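Local coordinates for protein peptidoglycan hydrolase FlgJ (Sphingomonas sp. A1, PDB 2ZYC) that probably hydrolyses the peptidoglycan layer in the periplasm so that the flagellar rod can assemble, this chain being its C-terminal family 73 glycoside hydrolase domain, at residues Ser60-Lys65 with Arg85-Asp90; Ile42-Gly47 with Lys65-Arg70. The protein carries 2 engineered substitutions. One frame throughout, in Å; residues are numbered along the deposited sequence.

Contact 1: residues Ser60-Lys65 with Arg85-Asp90; sequences SNWTGK and RFRAYD
Ala88 N donates to Lys65 O at 2.9 Å where residues Ser60-Lys65 meet residues Arg85-Asp90, the chain directions of the touching parts being 62° apart. Trp62 has the largest share of the contact. A chi1 of 176°, which sets CG away from the backbone N, lays its indole over Arg87, whose side chain runs extended across one ring face. Arg87 CD makes a CH-pi contact 3.7 Å from the centroid of the six-membered ring of Trp62, and the guanidinium plane is only 16° from that of the indole. Gly64 N lies over the rim of the opposite face; a CB on Gly64 would clash with Trp62 CZ2. The indole reaches Tyr89 obliquely, Trp62 CH2 standing 3.6 Å from Tyr89 CE1. In the ring plane, Trp62 NE1 donates to Lys65 O at 2.8 Å, approaching from the face of that carbonyl opposite to Ala88 N. Water 1 joins Asn61 OD1 to Arg87 NH2, and water 3 links Lys65 N with Ala88 O. Asp98 of helix 92-105 takes a hydrogen bond from Tyr89 OH. Two donors thus grip Lys65 O; the one from NE1, with Arg87 packed on the face, probably holds the indole's rotation, while the salt bridge from Arg87 NH1 to Asp98 and the hydrogen bond from Arg87 NE to Lys57 O hold the guanidinium in place against the ring.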
ATOM      1  N   SER A  60       3.716 -16.408 -11.586  0.50 11.42           N
ATOM      2  CA  SER A  60       3.768 -17.869 -11.560  0.50 11.21           C
ATOM      3  C   SER A  60       3.761 -18.478 -10.155  0.50 11.69           C
ATOM      4  O   SER A  60       3.328 -19.615  -9.983  0.50 11.87           O
ATOM      5  CB  SER A  60       5.002 -18.359 -12.324  0.50 10.98           C
ATOM      6  OG  SER A  60       6.171 -17.784 -11.781  0.50  8.35           O
ATOM      7  N   ASN A  61       4.243 -17.730  -9.162  1.00 11.93           N
ATOM      8  CA  ASN A  61       4.281 -18.219  -7.778  1.00 13.13           C
ATOM      9  C   ASN A  61       3.000 -17.898  -6.993  1.00 13.62           C
ATOM     10  O   ASN A  61       2.938 -18.125  -5.783  1.00 14.31           O
ATOM     11  CB  ASN A  61       5.511 -17.663  -7.045  1.00 13.18           C
ATOM     12  CG  ASN A  61       5.402 -16.167  -6.790  1.00 14.44           C
ATOM     13  OD1 ASN A  61       4.572 -15.498  -7.389  1.00 16.49           O
ATOM     14  ND2 ASN A  61       6.250 -15.638  -5.912  1.00 15.81           N
ATOM     15  N   TRP A  62       2.001 -17.344  -7.683  1.00 14.09           N
ATOM     16  CA  TRP A  62       0.693 -17.060  -7.076  1.00 14.90           C
ATOM     17  C   TRP A  62      -0.361 -18.075  -7.519  1.00 15.92           C
ATOM     18  O   TRP A  62      -0.658 -18.191  -8.707  1.00 15.82           O
ATOM     19  CB  TRP A  62       0.233 -15.641  -7.429  1.00 14.63           C
ATOM     20  CG  TRP A  62      -1.135 -15.295  -6.921  1.00 14.58           C
ATOM     21  CD1 TRP A  62      -2.295 -15.266  -7.648  1.00 15.39           C
ATOM     22  CD2 TRP A  62      -1.487 -14.911  -5.587  1.00 15.33           C
ATOM     23  NE1 TRP A  62      -3.352 -14.904  -6.845  1.00 15.44           N
ATOM     24  CE2 TRP A  62      -2.886 -14.678  -5.575  1.00 15.72           C
ATOM     25  CE3 TRP A  62      -0.762 -14.756  -4.396  1.00 16.37           C
ATOM     26  CZ2 TRP A  62      -3.569 -14.285  -4.418  1.00 16.08           C
ATOM     27  CZ3 TRP A  62      -1.448 -14.362  -3.240  1.00 15.97           C
ATOM     28  CH2 TRP A  62      -2.837 -14.132  -3.269  1.00 15.49           C
ATOM     29  N   THR A  63      -0.926 -18.782  -6.546  1.00 17.40           N
ATOM     30  CA  THR A  63      -1.946 -19.802  -6.809  1.00 18.81           C
ATOM     31  C   THR A  63      -3.284 -19.411  -6.177  1.00 19.52           C
ATOM     32  O   THR A  63      -4.234 -20.202  -6.167  1.00 20.00           O
ATOM     33  CB  THR A  63      -1.516 -21.178  -6.271  1.00 18.77           C
ATOM     34  OG1 THR A  63      -1.265 -21.072  -4.867  1.00 19.78           O
ATOM     35  CG2 THR A  63      -0.249 -21.671  -6.990  1.00 19.93           C
ATOM     36  N   GLY A  64      -3.353 -18.188  -5.656  1.00 19.39           N
ATOM     37  CA  GLY A  64      -4.591 -17.664  -5.094  1.00 19.73           C
ATOM     38  C   GLY A  64      -5.565 -17.201  -6.161  1.00 19.73           C
ATOM     39  O   GLY A  64      -5.396 -17.482  -7.356  1.00 19.70           O
ATOM     40  N   LYS A  65      -6.593 -16.482  -5.723  1.00 19.83           N
ATOM     41  CA  LYS A  65      -7.559 -15.893  -6.625  1.00 19.99           C
ATOM     42  C   LYS A  65      -6.882 -14.855  -7.514  1.00 19.34           C
ATOM     43  O   LYS A  65      -5.993 -14.127  -7.070  1.00 19.11           O
ATOM     44  CB  LYS A  65      -8.690 -15.249  -5.825  1.00 20.39           C
ATOM     45  CG  LYS A  65      -9.894 -14.844  -6.656  1.00 22.85           C
ATOM     46  CD  LYS A  65     -10.976 -14.243  -5.779  1.00 26.04           C
ATOM     47  CE  LYS A  65     -12.225 -13.939  -6.602  1.00 28.52           C
ATOM     48  NZ  LYS A  65     -13.425 -13.795  -5.726  1.00 31.17           N
ATOM     49  N   ARG A  85      -2.692  -9.590 -15.013  1.00 18.76           N
ATOM     50  CA  ARG A  85      -3.221 -10.504 -14.011  1.00 17.76           C
ATOM     51  C   ARG A  85      -2.792 -10.039 -12.630  1.00 16.67           C
ATOM     52  O   ARG A  85      -1.595  -9.914 -12.345  1.00 15.41           O
ATOM     53  CB  ARG A  85      -2.761 -11.939 -14.278  1.00 18.08           C
ATOM     54  CG  ARG A  85      -3.429 -12.540 -15.514  1.00 19.58           C
ATOM     55  CD  ARG A  85      -2.768 -13.825 -15.963  1.00 19.90           C
ATOM     56  NE  ARG A  85      -2.681 -14.812 -14.896  1.00 22.90           N
ATOM     57  CZ  ARG A  85      -3.638 -15.673 -14.568  1.00 24.58           C
ATOM     58  NH1 ARG A  85      -4.793 -15.684 -15.227  1.00 26.43           N
ATOM     59  NH2 ARG A  85      -3.432 -16.528 -13.572  1.00 25.59           N
ATOM     60  N   PHE A  86      -3.789  -9.761 -11.795  1.00 15.43           N
ATOM     61  CA  PHE A  86      -3.569  -9.251 -10.447  1.00 14.55           C
ATOM     62  C   PHE A  86      -4.025 -10.235  -9.388  1.00 14.09           C
ATOM     63  O   PHE A  86      -4.967 -11.001  -9.590  1.00 13.65           O
ATOM     64  CB  PHE A  86      -4.324  -7.931 -10.257  1.00 14.74           C
ATOM     65  CG  PHE A  86      -3.777  -6.803 -11.065  1.00 14.65           C
ATOM     66  CD1 PHE A  86      -2.679  -6.074 -10.605  1.00 15.65           C
ATOM     67  CD2 PHE A  86      -4.353  -6.464 -12.288  1.00 14.65           C
ATOM     68  CE1 PHE A  86      -2.155  -5.012 -11.360  1.00 16.26           C
ATOM     69  CE2 PHE A  86      -3.846  -5.415 -13.047  1.00 15.45           C
ATOM     70  CZ  PHE A  86      -2.738  -4.682 -12.583  1.00 16.40           C
ATOM     71  N   ARG A  87      -3.362 -10.197  -8.238  1.00 12.94           N
ATOM     72  CA  ARG A  87      -3.799 -10.983  -7.092  1.00 13.09           C
ATOM     73  C   ARG A  87      -5.144 -10.463  -6.587  1.00 13.31           C
ATOM     74  O   ARG A  87      -5.438  -9.274  -6.708  1.00 12.60           O
ATOM     75  CB  ARG A  87      -2.754 -10.916  -5.980  1.00 12.61           C
ATOM     76  CG  ARG A  87      -1.370 -11.362  -6.442  1.00 12.45           C
ATOM     77  CD  ARG A  87      -0.375 -11.410  -5.284  1.00 11.46           C
ATOM     78  NE  ARG A  87       0.970 -11.740  -5.761  1.00 11.27           N
ATOM     79  CZ  ARG A  87       2.004 -12.022  -4.975  1.00 12.41           C
ATOM     80  NH1 ARG A  87       1.862 -12.034  -3.664  1.00 11.56           N
ATOM     81  NH2 ARG A  87       3.192 -12.300  -5.506  1.00 11.75           N
ATOM     82  N   ALA A  88      -5.961 -11.364  -6.057  1.00 13.99           N
ATOM     83  CA  ALA A  88      -7.200 -10.971  -5.376  1.00 14.53           C
ATOM     84  C   ALA A  88      -7.293 -11.658  -4.026  1.00 15.31           C
ATOM     85  O   ALA A  88      -6.809 -12.790  -3.850  1.00 15.63           O
ATOM     86  CB  ALA A  88      -8.426 -11.285  -6.236  1.00 14.92           C
ATOM     87  N   TYR A  89      -7.924 -10.973  -3.076  1.00 15.42           N
ATOM     88  CA  TYR A  89      -7.933 -11.407  -1.688  1.00 16.45           C
ATOM     89  C   TYR A  89      -9.363 -11.409  -1.156  1.00 17.89           C
ATOM     90  O   TYR A  89     -10.272 -10.939  -1.832  1.00 18.01           O
ATOM     91  CB  TYR A  89      -7.079 -10.463  -0.844  1.00 15.61           C
ATOM     92  CG  TYR A  89      -5.667 -10.272  -1.353  1.00 15.00           C
ATOM     93  CD1 TYR A  89      -4.684 -11.237  -1.112  1.00 14.67           C
ATOM     94  CD2 TYR A  89      -5.319  -9.129  -2.077  1.00 15.24           C
ATOM     95  CE1 TYR A  89      -3.367 -11.055  -1.569  1.00 14.30           C
ATOM     96  CE2 TYR A  89      -4.016  -8.934  -2.542  1.00 14.02           C
ATOM     97  CZ  TYR A  89      -3.050  -9.905  -2.282  1.00 12.88           C
ATOM     98  OH  TYR A  89      -1.771  -9.701  -2.744  1.00 13.89           O
ATOM     99  N   ASP A  90      -9.540 -11.922   0.061  1.00 19.58           N
ATOM    100  CA  ASP A  90     -10.850 -11.952   0.719  1.00 21.22           C
ATOM    101  C   ASP A  90     -11.104 -10.728   1.605  1.00 21.38           C
ATOM    102  O   ASP A  90     -12.232 -10.530   2.066  1.00 21.75           O
ATOM    103  CB  ASP A  90     -11.008 -13.221   1.564  1.00 22.15           C
ATOM    104  CG  ASP A  90     -10.719 -14.497   0.790  1.00 25.15           C
ATOM    105  OD1 ASP A  90     -11.142 -14.618  -0.384  1.00 28.54           O
ATOM    106  OD2 ASP A  90     -10.074 -15.392   1.375  1.00 29.22           O
TER
HETATM  107  O   HOH W   1       3.532 -13.231  -8.260  1.00 14.16           O
HETATM  108  O   HOH W   2      -0.984 -16.314 -11.142  1.00 22.04           O
HETATM  109  O   HOH W   3      -6.628 -15.251  -2.853  1.00 25.90           O

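Contact 2: residues Ile42-Gly47 with Lys65-Arg70; sequences IRNKDG and KVVEAR
Ile42 and Val67 meet obliquely where a loop packs on strand 65-71 of a two-stranded antiparallel hairpin, within a domain that belongs to the lysozyme clan. The loop closes in a type I beta turn from Asn44 to Gly47, with Gly47 N hydrogen-bonded to Asn44 O. Ile42 brings its CG2 branch down on the strand: this methyl lies 3.7 Å from Val67 CG1 and also touches Ala69 CB, two residues further along the same side of strand 65-71. The other branch, carrying CD1, turns to Phe86 of the neighbouring strand. Val67 divides its two methyls between partners. Its CG1 sits between the backbone N and the carbonyl carbon (chi1 55°) and faces Ile42, whereas Val67 CG2 packs 3.4 Å from Arg43 O. Asn44 comes across Val67 at about a right angle, its OD1 3.4 Å from Val67 CB. That oxygen accepts a hydrogen bond from water 4, which donates also to Val66 O, while Asn44 ND2 is hydrogen-bonded to Thr48 OG1. From the opposite direction the extended chain of Lys65 reaches the amide, Lys65 CE lying 3.8 Å from Asn44 OD1. A leucine in place of Asn44 would probably leave water 4 and Thr48 OG1 without their amide partner and remove the water bridge from this position to Val66 O. The charged tips of Asp46 and Lys65 stand apart, joined through water 5, which accepts from Lys65 NZ at 2.8 Å and donates weakly to Asp46 OD2.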
ATOM      1  N   ILE A  42      -8.766  -2.285  -7.950  1.00 22.84           N
ATOM      2  CA  ILE A  42      -9.146  -3.317  -8.921  1.00 22.32           C
ATOM      3  C   ILE A  42     -10.326  -4.131  -8.380  1.00 22.10           C
ATOM      4  O   ILE A  42     -10.341  -4.499  -7.211  1.00 21.58           O
ATOM      5  CB  ILE A  42      -7.939  -4.229  -9.240  1.00 22.45           C
ATOM      6  CG1 ILE A  42      -6.838  -3.423  -9.930  1.00 21.97           C
ATOM      7  CG2 ILE A  42      -8.352  -5.415 -10.107  1.00 22.33           C
ATOM      8  CD1 ILE A  42      -5.428  -3.929  -9.626  1.00 23.02           C
ATOM      9  N   ARG A  43     -11.311  -4.398  -9.238  0.50 22.14           N
ATOM     10  CA  ARG A  43     -12.544  -5.075  -8.823  0.50 22.35           C
ATOM     11  C   ARG A  43     -12.792  -6.370  -9.611  0.50 22.42           C
ATOM     12  O   ARG A  43     -12.474  -6.445 -10.800  0.50 22.57           O
ATOM     13  CB  ARG A  43     -13.748  -4.127  -8.966  0.50 22.29           C
ATOM     14  CG  ARG A  43     -13.454  -2.668  -8.581  0.50 22.10           C
ATOM     15  CD  ARG A  43     -14.706  -1.866  -8.237  0.50 22.38           C
ATOM     16  NE  ARG A  43     -15.120  -2.073  -6.849  0.50 21.18           N
ATOM     17  CZ  ARG A  43     -16.048  -2.947  -6.471  0.50 19.96           C
ATOM     18  NH1 ARG A  43     -16.359  -3.080  -5.186  0.50 18.63           N
ATOM     19  NH2 ARG A  43     -16.669  -3.681  -7.381  0.50 19.47           N
ATOM     20  N   ASN A  44     -13.347  -7.381  -8.939  1.00 22.87           N
ATOM     21  CA  ASN A  44     -13.770  -8.639  -9.596  1.00 23.38           C
ATOM     22  C   ASN A  44     -15.018  -8.382 -10.433  1.00 23.93           C
ATOM     23  O   ASN A  44     -15.742  -7.419 -10.173  1.00 24.06           O
ATOM     24  CB  ASN A  44     -14.080  -9.724  -8.560  1.00 22.99           C
ATOM     25  CG  ASN A  44     -12.856 -10.171  -7.780  1.00 23.39           C
ATOM     26  OD1 ASN A  44     -11.843 -10.565  -8.353  1.00 23.74           O
ATOM     27  ND2 ASN A  44     -12.953 -10.121  -6.464  1.00 22.29           N
ATOM     28  N   LYS A  45     -15.281  -9.235 -11.425  1.00 24.96           N
ATOM     29  CA  LYS A  45     -16.458  -9.053 -12.297  1.00 25.79           C
ATOM     30  C   LYS A  45     -17.781  -9.120 -11.538  1.00 25.72           C
ATOM     31  O   LYS A  45     -18.763  -8.487 -11.937  1.00 26.21           O
ATOM     32  CB  LYS A  45     -16.467 -10.062 -13.444  1.00 26.09           C
ATOM     33  CG  LYS A  45     -15.412  -9.793 -14.498  1.00 27.74           C
ATOM     34  CD  LYS A  45     -15.767 -10.477 -15.813  1.00 30.49           C
ATOM     35  CE  LYS A  45     -14.532 -10.673 -16.678  1.00 32.30           C
ATOM     36  NZ  LYS A  45     -13.701 -11.819 -16.188  1.00 34.41           N
ATOM     37  N   ASP A  46     -17.796  -9.866 -10.434  1.00 25.71           N
ATOM     38  CA  ASP A  46     -19.003 -10.006  -9.621  1.00 25.59           C
ATOM     39  C   ASP A  46     -19.258  -8.800  -8.708  1.00 25.53           C
ATOM     40  O   ASP A  46     -20.206  -8.803  -7.916  1.00 25.55           O
ATOM     41  CB  ASP A  46     -18.987 -11.325  -8.824  1.00 25.88           C
ATOM     42  CG  ASP A  46     -17.961 -11.341  -7.690  1.00 26.42           C
ATOM     43  OD1 ASP A  46     -17.274 -10.326  -7.446  1.00 27.81           O
ATOM     44  OD2 ASP A  46     -17.846 -12.390  -7.020  1.00 27.13           O
ATOM     45  N   GLY A  47     -18.397  -7.787  -8.808  1.00 24.93           N
ATOM     46  CA  GLY A  47     -18.546  -6.562  -8.023  1.00 24.66           C
ATOM     47  C   GLY A  47     -17.826  -6.549  -6.684  1.00 24.29           C
ATOM     48  O   GLY A  47     -17.741  -5.498  -6.031  1.00 24.64           O
ATOM     49  N   LYS A  65      -6.593 -16.482  -5.723  1.00 19.83           N
ATOM     50  CA  LYS A  65      -7.559 -15.893  -6.625  1.00 19.99           C
ATOM     51  C   LYS A  65      -6.882 -14.855  -7.514  1.00 19.34           C
ATOM     52  O   LYS A  65      -5.993 -14.127  -7.070  1.00 19.11           O
ATOM     53  CB  LYS A  65      -8.690 -15.249  -5.825  1.00 20.39           C
ATOM     54  CG  LYS A  65      -9.894 -14.844  -6.656  1.00 22.85           C
ATOM     55  CD  LYS A  65     -10.976 -14.243  -5.779  1.00 26.04           C
ATOM     56  CE  LYS A  65     -12.225 -13.939  -6.602  1.00 28.52           C
ATOM     57  NZ  LYS A  65     -13.425 -13.795  -5.726  1.00 31.17           N
ATOM     58  N   VAL A  66      -7.318 -14.806  -8.768  1.00 18.94           N
ATOM     59  CA  VAL A  66      -6.770 -13.901  -9.768  1.00 18.95           C
ATOM     60  C   VAL A  66      -7.870 -13.030 -10.366  1.00 19.26           C
ATOM     61  O   VAL A  66      -8.971 -13.510 -10.665  1.00 19.26           O
ATOM     62  CB  VAL A  66      -6.040 -14.681 -10.892  1.00 18.91           C
ATOM     63  CG1 VAL A  66      -5.665 -13.758 -12.055  1.00 18.46           C
ATOM     64  CG2 VAL A  66      -4.799 -15.391 -10.332  1.00 19.01           C
ATOM     65  N   VAL A  67      -7.564 -11.750 -10.529  1.00 19.11           N
ATOM     66  CA  VAL A  67      -8.456 -10.836 -11.212  1.00 19.54           C
ATOM     67  C   VAL A  67      -7.703 -10.194 -12.373  1.00 20.09           C
ATOM     68  O   VAL A  67      -6.566  -9.733 -12.221  1.00 19.27           O
ATOM     69  CB  VAL A  67      -9.082  -9.784 -10.238  1.00 19.67           C
ATOM     70  CG1 VAL A  67      -8.000  -9.022  -9.468  1.00 19.59           C
ATOM     71  CG2 VAL A  67     -10.008  -8.829 -10.991  1.00 19.54           C
ATOM     72  N   GLU A  68      -8.322 -10.210 -13.548  1.00 21.28           N
ATOM     73  CA  GLU A  68      -7.742  -9.558 -14.708  1.00 23.02           C
ATOM     74  C   GLU A  68      -8.218  -8.119 -14.768  1.00 23.51           C
ATOM     75  O   GLU A  68      -9.383  -7.821 -14.470  1.00 23.94           O
ATOM     76  CB  GLU A  68      -8.068 -10.315 -16.003  1.00 23.15           C
ATOM     77  CG  GLU A  68      -7.246 -11.590 -16.159  1.00 23.89           C
ATOM     78  CD  GLU A  68      -7.742 -12.517 -17.260  1.00 25.29           C
ATOM     79  OE1 GLU A  68      -8.425 -12.051 -18.196  1.00 28.04           O
ATOM     80  OE2 GLU A  68      -7.440 -13.727 -17.179  1.00 29.04           O
ATOM     81  N   ALA A  69      -7.303  -7.224 -15.119  1.00 23.83           N
ATOM     82  CA  ALA A  69      -7.623  -5.811 -15.275  1.00 24.58           C
ATOM     83  C   ALA A  69      -6.746  -5.210 -16.360  1.00 25.30           C
ATOM     84  O   ALA A  69      -5.588  -5.602 -16.535  1.00 24.45           O
ATOM     85  CB  ALA A  69      -7.452  -5.066 -13.957  1.00 24.73           C
ATOM     86  N   ARG A  70      -7.307  -4.270 -17.111  1.00 26.57           N
ATOM     87  CA  ARG A  70      -6.565  -3.643 -18.195  1.00 28.09           C
ATOM     88  C   ARG A  70      -5.620  -2.554 -17.678  1.00 29.03           C
ATOM     89  O   ARG A  70      -5.969  -1.781 -16.777  1.00 28.84           O
ATOM     90  CB  ARG A  70      -7.522  -3.093 -19.257  1.00 28.23           C
ATOM     91  CG  ARG A  70      -8.243  -4.173 -20.070  1.00 29.09           C
ATOM     92  CD  ARG A  70      -9.361  -3.565 -20.907  1.00 30.59           C
ATOM     93  NE  ARG A  70     -10.187  -2.675 -20.095  1.00 31.71           N
ATOM     94  CZ  ARG A  70     -10.672  -1.507 -20.506  1.00 31.40           C
ATOM     95  NH1 ARG A  70     -10.426  -1.070 -21.735  1.00 31.50           N
ATOM     96  NH2 ARG A  70     -11.406  -0.775 -19.680  1.00 31.75           N
TER
HETATM   97  O   HOH W   4     -11.430 -12.766  -9.666  1.00 34.27           O
HETATM   98  O   HOH W   5     -15.253 -13.374  -7.778  1.00 59.90           O

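The centres of contacts 1 and 2 lie about 10 Å apart, on the same side of the chain's centre, and Lys65 belongs to both. Along the chain their segments alternate: 42-47, 60-65, 65-70, then 85-90. The long loop after helix 24-35 therefore meets the two-stranded sheet twice, at strand 65-71 in contact 2 and at strand 82-88 and what follows it in contact 1. Phe86 ties the two together: its N lies 2.8 Å from Val67 O, probably a hydrogen bond, and its ring packs on Ala69. From contact 1, Arg87 and Tyr89 carry the link on to Asp98 of helix 92-105, which joins loop and hairpin to the helical part of the hydrolase domain.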